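PDB 4K70: UL37, which is an inner tegument protein of pseudorabies virus, here its N-terminal half, and probably helps to control viral trafficking inside infected cells. Local coordinates for residues Ser143-Leu148 with Arg226-Leu231; Ala149-Val154 with Leu196-Met201; Ala212-Thr217 with Gln303-Ala308. All blocks are in the same frame, centred on the assembly; numbering follows the deposited sequence.

Interaction 1. Residues Ser143-Leu148 with Arg226-Leu231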
loop_
_atom_site.group_PDB
_atom_site.type_symbol
_atom_site.label_atom_id
_atom_site.label_comp_id
_atom_site.label_asym_id
_atom_site.label_seq_id
_atom_site.Cartn_x
_atom_site.Cartn_y
_atom_site.Cartn_z
ATOM N N SER A 143 5.996 -15.538 -0.235
ATOM C CA SER A 143 5.531 -16.196 0.975
ATOM C C SER A 143 6.383 -15.834 2.175
ATOM O O SER A 143 7.536 -15.437 2.034
ATOM C CB SER A 143 5.580 -17.710 0.785
ATOM O OG SER A 143 6.898 -18.128 0.468
ATOM N N ALA A 144 5.811 -16.002 3.358
ATOM C CA ALA A 144 6.567 -15.817 4.586
ATOM C C ALA A 144 7.781 -16.757 4.575
ATOM O O ALA A 144 8.873 -16.374 4.992
ATOM C CB ALA A 144 5.681 -16.079 5.784
ATOM N N ASP A 145 7.581 -17.978 4.066
ATOM C CA ASP A 145 8.658 -18.963 3.962
ATOM C C ASP A 145 9.818 -18.405 3.132
ATOM O O ASP A 145 10.980 -18.558 3.499
ATOM C CB ASP A 145 8.157 -20.273 3.326
ATOM C CG ASP A 145 7.223 -21.065 4.237
ATOM O OD1 ASP A 145 7.221 -20.830 5.455
ATOM O OD2 ASP A 145 6.490 -21.947 3.730
ATOM N N ASP A 146 9.495 -17.763 2.013
ATOM C CA ASP A 146 10.510 -17.162 1.148
ATOM C C ASP A 146 11.302 -16.060 1.857
ATOM O O ASP A 146 12.525 -15.995 1.748
ATOM C CB ASP A 146 9.868 -16.565 -0.108
ATOM C CG ASP A 146 9.531 -17.612 -1.163
ATOM O OD1 ASP A 146 10.204 -18.673 -1.220
ATOM O OD2 ASP A 146 8.590 -17.354 -1.948
ATOM N N VAL A 147 10.598 -15.183 2.569
ATOM C CA VAL A 147 11.258 -14.059 3.241
ATOM C C VAL A 147 12.164 -14.514 4.373
ATOM O O VAL A 147 13.238 -13.961 4.586
ATOM C CB VAL A 147 10.250 -13.057 3.805
ATOM C CG1 VAL A 147 10.978 -12.016 4.659
ATOM C CG2 VAL A 147 9.488 -12.387 2.681
ATOM N N LEU A 148 11.715 -15.525 5.102
ATOM C CA LEU A 148 12.500 -16.086 6.197
ATOM C C LEU A 148 13.833 -16.639 5.689
ATOM O O LEU A 148 14.865 -16.518 6.356
ATOM C CB LEU A 148 11.698 -17.184 6.887
ATOM C CG LEU A 148 12.323 -17.883 8.090
ATOM C CD1 LEU A 148 12.291 -16.989 9.311
ATOM C CD2 LEU A 148 11.570 -19.164 8.355
ATOM N N ARG A 226 1.283 -22.580 10.905
ATOM C CA ARG A 226 2.089 -23.160 9.842
ATOM C C ARG A 226 3.532 -23.328 10.285
ATOM O O ARG A 226 4.218 -22.349 10.579
ATOM C CB ARG A 226 2.052 -22.264 8.611
ATOM C CG ARG A 226 0.702 -21.656 8.352
ATOM C CD ARG A 226 0.742 -20.778 7.121
ATOM N NE ARG A 226 -0.530 -20.844 6.413
ATOM C CZ ARG A 226 -1.523 -19.982 6.592
ATOM N NH1 ARG A 226 -1.385 -18.969 7.446
ATOM N NH2 ARG A 226 -2.649 -20.133 5.911
ATOM N N GLN A 227 4.002 -24.567 10.300
ATOM C CA GLN A 227 5.333 -24.873 10.795
ATOM C C GLN A 227 6.404 -24.592 9.754
ATOM O O GLN A 227 6.341 -25.080 8.625
ATOM C CB GLN A 227 5.401 -26.341 11.220
ATOM C CG GLN A 227 4.284 -26.761 12.149
ATOM C CD GLN A 227 4.781 -27.068 13.544
ATOM O OE1 GLN A 227 5.974 -27.307 13.755
ATOM N NE2 GLN A 227 3.867 -27.064 14.510
ATOM N N ASN A 228 7.390 -23.796 10.141
ATOM C CA ASN A 228 8.562 -23.582 9.317
ATOM C C ASN A 228 9.739 -24.167 10.070
ATOM O O ASN A 228 10.055 -23.721 11.173
ATOM C CB ASN A 228 8.780 -22.092 9.069
ATOM C CG ASN A 228 9.960 -21.819 8.167
ATOM O OD1 ASN A 228 11.106 -22.061 8.534
ATOM N ND2 ASN A 228 9.687 -21.298 6.979
ATOM N N PRO A 229 10.377 -25.189 9.490
ATOM C CA PRO A 229 11.478 -25.898 10.152
ATOM C C PRO A 229 12.670 -24.999 10.483
ATOM O O PRO A 229 13.285 -25.184 11.537
ATOM C CB PRO A 229 11.868 -26.980 9.132
ATOM C CG PRO A 229 11.264 -26.534 7.829
ATOM C CD PRO A 229 10.020 -25.803 8.200
ATOM N N THR A 230 12.987 -24.037 9.622
ATOM C CA THR A 230 14.131 -23.167 9.892
ATOM C C THR A 230 13.862 -22.184 11.050
ATOM O O THR A 230 14.736 -21.942 11.883
ATOM C CB THR A 230 14.643 -22.468 8.606
ATOM O OG1 THR A 230 14.863 -21.078 8.853
ATOM C CG2 THR A 230 13.644 -22.633 7.472
ATOM N N LEU A 231 12.643 -21.653 11.114
ATOM C CA LEU A 231 12.204 -20.866 12.267
ATOM C C LEU A 231 12.231 -21.722 13.526
ATOM O O LEU A 231 12.681 -21.285 14.586
ATOM C CB LEU A 231 10.782 -20.343 12.053
ATOM C CG LEU A 231 10.164 -19.564 13.217
ATOM C CD1 LEU A 231 10.992 -18.301 13.548
ATOM C CD2 LEU A 231 8.726 -19.202 12.907
HETATM O O HOH W 1 12.035 -20.769 5.132
#

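Interaction 2. Residues Ala149-Val154 with Leu196-Met201. With NA (sodium ion), chain T.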
loop_
_atom_site.group_PDB
_atom_site.type_symbol
_atom_site.label_atom_id
_atom_site.label_comp_id
_atom_site.label_asym_id
_atom_site.label_seq_id
_atom_site.Cartn_x
_atom_site.Cartn_y
_atom_site.Cartn_z
ATOM N N ALA A 149 13.802 -17.232 4.494
ATOM C CA ALA A 149 14.996 -17.803 3.884
ATOM C C ALA A 149 15.931 -16.716 3.343
ATOM O O ALA A 149 17.152 -16.817 3.475
ATOM C CB ALA A 149 14.611 -18.781 2.785
ATOM N N ALA A 150 15.350 -15.682 2.741
ATOM C CA ALA A 150 16.116 -14.534 2.255
ATOM C C ALA A 150 15.455 -13.248 2.738
ATOM O O ALA A 150 14.644 -12.654 2.024
ATOM C CB ALA A 150 16.199 -14.558 0.737
ATOM N N PRO A 151 15.797 -12.817 3.965
ATOM C CA PRO A 151 15.133 -11.693 4.642
ATOM C C PRO A 151 15.558 -10.328 4.112
ATOM O O PRO A 151 16.114 -9.512 4.867
ATOM C CB PRO A 151 15.568 -11.855 6.107
ATOM C CG PRO A 151 16.889 -12.537 6.030
ATOM C CD PRO A 151 16.810 -13.461 4.821
ATOM N N ARG A 152 15.279 -10.081 2.836
ATOM C CA ARG A 152 15.619 -8.815 2.208
ATOM C C ARG A 152 14.730 -7.679 2.713
ATOM O O ARG A 152 13.501 -7.789 2.728
ATOM C CB ARG A 152 15.548 -8.916 0.674
ATOM C CG ARG A 152 16.207 -7.702 -0.019
ATOM C CD ARG A 152 16.436 -7.887 -1.523
ATOM N NE ARG A 152 15.222 -8.267 -2.240
ATOM C CZ ARG A 152 14.923 -9.517 -2.585
ATOM N NH1 ARG A 152 15.760 -10.506 -2.283
ATOM N NH2 ARG A 152 13.792 -9.780 -3.239
ATOM N N VAL A 153 15.369 -6.589 3.133
ATOM C CA VAL A 153 14.662 -5.406 3.597
ATOM C C VAL A 153 14.514 -4.415 2.445
ATOM O O VAL A 153 15.503 -3.891 1.933
ATOM C CB VAL A 153 15.403 -4.737 4.764
ATOM C CG1 VAL A 153 14.724 -3.426 5.141
ATOM C CG2 VAL A 153 15.467 -5.685 5.959
ATOM N N VAL A 154 13.273 -4.176 2.034
ATOM C CA VAL A 154 12.995 -3.295 0.907
ATOM C C VAL A 154 12.249 -2.038 1.358
ATOM O O VAL A 154 11.263 -2.125 2.092
ATOM C CB VAL A 154 12.125 -4.008 -0.140
ATOM C CG1 VAL A 154 11.921 -3.113 -1.337
ATOM C CG2 VAL A 154 12.756 -5.338 -0.550
ATOM N N LEU A 196 12.585 -7.549 8.870
ATOM C CA LEU A 196 13.246 -6.852 9.981
ATOM C C LEU A 196 13.355 -7.726 11.232
ATOM O O LEU A 196 14.392 -7.727 11.894
ATOM C CB LEU A 196 12.542 -5.533 10.292
ATOM C CG LEU A 196 12.721 -4.462 9.206
ATOM C CD1 LEU A 196 11.778 -3.281 9.394
ATOM C CD2 LEU A 196 14.168 -4.001 9.137
ATOM N N ALA A 197 12.300 -8.475 11.558
ATOM C CA ALA A 197 12.361 -9.331 12.739
ATOM C C ALA A 197 13.344 -10.487 12.545
ATOM O O ALA A 197 14.064 -10.877 13.470
ATOM C CB ALA A 197 10.966 -9.854 13.117
ATOM N N VAL A 198 13.357 -11.048 11.339
ATOM C CA VAL A 198 14.306 -12.105 11.007
ATOM C C VAL A 198 15.740 -11.636 11.199
ATOM O O VAL A 198 16.566 -12.365 11.743
ATOM C CB VAL A 198 14.106 -12.635 9.565
ATOM C CG1 VAL A 198 15.148 -13.700 9.235
ATOM C CG2 VAL A 198 12.708 -13.202 9.406
ATOM N N ARG A 199 16.043 -10.417 10.766
ATOM C CA ARG A 199 17.389 -9.903 10.963
ATOM C C ARG A 199 17.812 -9.885 12.427
ATOM O O ARG A 199 18.967 -10.179 12.739
ATOM C CB ARG A 199 17.554 -8.532 10.316
ATOM C CG ARG A 199 17.588 -8.654 8.813
ATOM C CD ARG A 199 18.248 -7.480 8.128
ATOM N NE ARG A 199 18.406 -7.779 6.706
ATOM C CZ ARG A 199 18.781 -6.893 5.787
ATOM N NH1 ARG A 199 19.038 -5.640 6.141
ATOM N NH2 ARG A 199 18.894 -7.264 4.515
ATOM N N GLN A 200 16.881 -9.561 13.325
ATOM C CA GLN A 200 17.176 -9.558 14.763
ATOM C C GLN A 200 17.327 -10.976 15.302
ATOM O O GLN A 200 18.209 -11.250 16.109
ATOM C CB GLN A 200 16.077 -8.831 15.544
ATOM C CG GLN A 200 15.942 -7.350 15.201
ATOM C CD GLN A 200 17.210 -6.575 15.489
ATOM O OE1 GLN A 200 18.238 -6.780 14.848
ATOM N NE2 GLN A 200 17.145 -5.681 16.466
ATOM N N MET A 201 16.448 -11.874 14.871
ATOM C CA MET A 201 16.549 -13.269 15.280
ATOM C C MET A 201 17.905 -13.869 14.896
ATOM O O MET A 201 18.446 -14.714 15.604
ATOM C CB MET A 201 15.424 -14.091 14.662
ATOM C CG MET A 201 15.483 -15.570 15.000
ATOM S SD MET A 201 14.105 -16.508 14.292
ATOM C CE MET A 201 14.467 -16.437 12.532
HETATM NA NA NA T . 17.840 -5.757 18.586
HETATM O O HOH W 2 19.079 -3.766 19.367
#

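Interaction 3. Residues Ala212-Thr217 with Gln303-Ala308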
loop_
_atom_site.group_PDB
_atom_site.type_symbol
_atom_site.label_atom_id
_atom_site.label_comp_id
_atom_site.label_asym_id
_atom_site.label_seq_id
_atom_site.Cartn_x
_atom_site.Cartn_y
_atom_site.Cartn_z
ATOM N N ALA A 212 15.477 -15.376 20.891
ATOM C CA ALA A 212 14.360 -16.295 21.102
ATOM C C ALA A 212 12.998 -15.585 21.079
ATOM O O ALA A 212 12.034 -16.096 20.507
ATOM C CB ALA A 212 14.540 -17.063 22.410
ATOM N N LEU A 213 12.922 -14.410 21.695
ATOM C CA LEU A 213 11.656 -13.679 21.782
ATOM C C LEU A 213 11.255 -13.159 20.399
ATOM O O LEU A 213 10.095 -13.247 20.014
ATOM C CB LEU A 213 11.748 -12.539 22.811
ATOM C CG LEU A 213 11.826 -13.009 24.269
ATOM C CD1 LEU A 213 12.155 -11.868 25.286
ATOM C CD2 LEU A 213 10.526 -13.730 24.645
ATOM N N PHE A 214 12.228 -12.643 19.648
ATOM C CA PHE A 214 11.984 -12.226 18.277
ATOM C C PHE A 214 11.418 -13.368 17.428
ATOM O O PHE A 214 10.488 -13.160 16.660
ATOM C CB PHE A 214 13.247 -11.643 17.625
ATOM C CG PHE A 214 13.390 -10.158 17.809
ATOM C CD1 PHE A 214 12.547 -9.281 17.138
ATOM C CD2 PHE A 214 14.358 -9.640 18.659
ATOM C CE1 PHE A 214 12.666 -7.908 17.315
ATOM C CE2 PHE A 214 14.495 -8.267 18.829
ATOM C CZ PHE A 214 13.643 -7.401 18.158
ATOM N N ALA A 215 11.975 -14.565 17.579
ATOM C CA ALA A 215 11.473 -15.741 16.858
ATOM C C ALA A 215 10.001 -15.971 17.158
ATOM O O ALA A 215 9.221 -16.290 16.257
ATOM C CB ALA A 215 12.281 -16.984 17.211
ATOM N N LEU A 216 9.623 -15.800 18.424
ATOM C CA LEU A 216 8.229 -15.950 18.814
ATOM C C LEU A 216 7.349 -14.894 18.176
ATOM O O LEU A 216 6.246 -15.203 17.727
ATOM C CB LEU A 216 8.066 -15.933 20.332
ATOM C CG LEU A 216 8.708 -17.128 21.039
ATOM C CD1 LEU A 216 8.391 -17.115 22.545
ATOM C CD2 LEU A 216 8.240 -18.418 20.384
ATOM N N THR A 217 7.815 -13.650 18.124
ATOM C CA THR A 217 7.027 -12.624 17.433
ATOM C C THR A 217 6.800 -13.006 15.960
ATOM O O THR A 217 5.730 -12.756 15.398
ATOM C CB THR A 217 7.641 -11.201 17.525
ATOM O OG1 THR A 217 8.822 -11.118 16.710
ATOM C CG2 THR A 217 7.962 -10.817 18.985
ATOM N N GLN A 303 14.630 -3.920 24.622
ATOM C CA GLN A 303 14.051 -4.486 25.843
ATOM C C GLN A 303 12.571 -4.806 25.669
ATOM O O GLN A 303 12.066 -5.760 26.259
ATOM C CB GLN A 303 14.253 -3.541 27.031
ATOM C CG GLN A 303 15.722 -3.342 27.419
ATOM C CD GLN A 303 15.954 -2.187 28.391
ATOM O OE1 GLN A 303 15.075 -1.360 28.620
ATOM N NE2 GLN A 303 17.155 -2.125 28.955
ATOM N N ALA A 304 11.887 -4.013 24.844
ATOM C CA ALA A 304 10.455 -4.159 24.645
ATOM C C ALA A 304 10.076 -5.491 24.008
ATOM O O ALA A 304 8.898 -5.876 24.040
ATOM C CB ALA A 304 9.899 -3.004 23.832
ATOM N N VAL A 305 11.048 -6.198 23.427
ATOM C CA VAL A 305 10.754 -7.511 22.850
ATOM C C VAL A 305 10.371 -8.509 23.955
ATOM O O VAL A 305 9.733 -9.528 23.687
ATOM C CB VAL A 305 11.917 -8.072 21.997
ATOM C CG1 VAL A 305 12.931 -8.776 22.873
ATOM C CG2 VAL A 305 11.376 -9.034 20.944
ATOM N N HIS A 306 10.772 -8.211 25.193
ATOM C CA HIS A 306 10.270 -8.933 26.363
ATOM C C HIS A 306 9.061 -8.121 26.817
ATOM O O HIS A 306 9.150 -7.304 27.723
ATOM C CB HIS A 306 11.359 -8.976 27.440
ATOM C CG HIS A 306 10.951 -9.665 28.709
ATOM N ND1 HIS A 306 9.752 -10.316 28.854
ATOM C CD2 HIS A 306 11.603 -9.798 29.892
ATOM C CE1 HIS A 306 9.673 -10.824 30.076
ATOM N NE2 HIS A 306 10.782 -10.527 30.722
ATOM N N VAL A 307 7.936 -8.303 26.135
ATOM C CA VAL A 307 6.821 -7.369 26.277
ATOM C C VAL A 307 6.145 -7.474 27.653
ATOM O O VAL A 307 5.621 -6.488 28.172
ATOM C CB VAL A 307 5.806 -7.528 25.117
ATOM C CG1 VAL A 307 4.955 -8.786 25.306
ATOM C CG2 VAL A 307 4.936 -6.269 24.969
ATOM N N ALA A 308 6.183 -8.656 28.258
ATOM C CA ALA A 308 5.611 -8.820 29.590
ATOM C C ALA A 308 6.344 -7.949 30.619
ATOM O O ALA A 308 5.714 -7.346 31.484
ATOM C CB ALA A 308 5.610 -10.288 30.011
#

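Interaction 1. Residues Ser143-Leu148 with Arg226-Leu231
Asp145 and Asn228 face each other with CA atoms 7.1 Å apart, and Leu148 and Leu231 are separated by a similar 7.7 Å, so the first turn of the helix starting at Ala144 runs beside the residues that lead into the helix starting at Pro229. The polar link is a single direct hydrogen bond, from Asn228 ND2 to Asp145 OD1 at 2.9 Å with an N-H...O angle of 156°. The acceptor lies almost in the plane of the Asn228 amide, whereas the nitrogen approaches OD1 from well above the carboxylate plane, the two groups being turned 59° apart. A second route uses the same nitrogen: Asn228 ND2 also donates to a water at 3.0 Å, and that water donates to the backbone O of Asp145. Two acceptors thus fix the rotation of the amide.

Alongside the polar link, Leu148 reaches across with CG anti to its backbone N (chi1 -178°), which brings CD2 up against Asn228, Thr230 and Leu231. Leu148 CD2 meets Leu231 CB at 4.0 Å and Thr230 OG1 at 3.8 Å, tip to tip with the threonine. Its approach to the Asn228 amide is modelled closer than normal packing allows, and its exact closeness is doubtful. Phe223, on helix 208-223, touches Asp145 and Asn228, and Tyr275 OH is hydrogen-bonded to Asn228 N.

Both segments are helix starts with an N-cap residue. Ser143 OG accepts from Asp146 N at 3.0 Å, and Asn228 OD1, though less surely placed, takes Leu231 N at 3.0 Å. Asn228 thus appears to serve twice, its oxygen capping its own helix while its nitrogen ties that helix start to another, an N-cap arrangement joining two helices of an all-helical fold.

Interaction 2. Residues Ala149-Val154 with Leu196-Met201
Arg199 and Val153 meet where the chain leaving helix 144-149 passes helix 191-201. From CB, the arginine turns with CG anti to the carbonyl carbon (chi1 -72°) and then runs extended to NE, its chain crossing Val153 obliquely. Arg199 CD comes to 4.0 Å from Val153 CG2. Arg199 NE is 3.4 Å from Pro151 O. Arg199 CZ sits 3.5 Å from Val153 CG2, which lies over the centre of one guanidinium face, 3.4 Å above its plane. At the tip, Arg199 NH1 keeps to the same methyl, while Arg199 NH2 lies 3.6 Å from Pro151 O.

The same Val153 CG2 methyl also touches Leu196 CD2 at 3.8 Å, and Pro151 CB touches Val198 CG1 at 3.7 Å, each pair crossing at about a right angle. Helix 333-342 adds Leu334 against Val153.

Pro151 is the centre of an inverse gamma turn, closed by a hydrogen bond from Arg152 N to Ala150 O (2.8 Å). After the turn the loop runs antiparallel to helix 191-201, with Pro151 nearest Val198 and Val153 nearest Leu196, and Val153 and Arg199 belong to a sodium site seen in this crystal.

Interaction 3. Residues Ala212-Thr217 with Gln303-Ala308
Val305 sets its CG2 methyl over the face of the Phe214 ring, 3.7 Å from the ring centroid and only 5° off the normal, which makes this a well-centred CH-pi contact. All six ring carbons lie at comparable distances from that methyl, so the fit is to the middle of the ring and not to an edge. The valine's torsion explains how both branches are used: CG2 stands anti to the backbone N, while CG1 occupies the crowded position between N and the carbonyl carbon (chi1 84°) and turns to Leu213, meeting its CB at 3.9 Å. Thr217 CG2, one turn beyond Leu213 on the same helix, reaches the Val305 CG2 methyl at 4.3 Å, so Val305 is wedged among three residues of helix 208-223.

Leu213 also carries the contact further along the chain. Leu213 CD1 lies 3.7 Å from His306 CB, and Leu213 CB 3.7 Å from Val305 O. The imidazole itself points on to another partner, with NE2 hydrogen-bonded to Arg289 O. Thr217 keeps its polar end within its own helix: OG1 donates to Phe214 O at 2.6 Å, in the carbonyl plane and on a lone pair, leaving CG2 to face the valine.

No hydrogen bond crosses between the segments, and every touching residue is buried. The short 3-10 turn 303-305, followed by the His306 N-cap of helix 307-311, thereby packs against one flank of helix 208-223. Helix 229-240 packs on that helix through Phe235, which meets Ala212, Ala215 and Leu216, and helix 347-358 brings His349 to both Thr217 and Val307.

The three contacts lie on the same side of the chain's centre, interactions 1 and 2 about 11 Å apart between centres and interaction 3 about 18 and 16 Å from them. Along the chain, residues 149-154 and 196-201 both fall between the segments of interaction 1, while the segments of interactions 1 and 3 alternate. Consecutive helices 191-201, 208-223 and 229-240 connect all three. Met201 is a shared point: its SD packs 3.7 Å from Leu231 CD1 and 3.5 Å from Ala215 CB. Leu148 CD1 meets Val198 CG2 at 3.8 Å. The contacts belong to one continuous patch of packing, in which these helices join the 149-154 loop and the 303-308 turn in this N-terminal half.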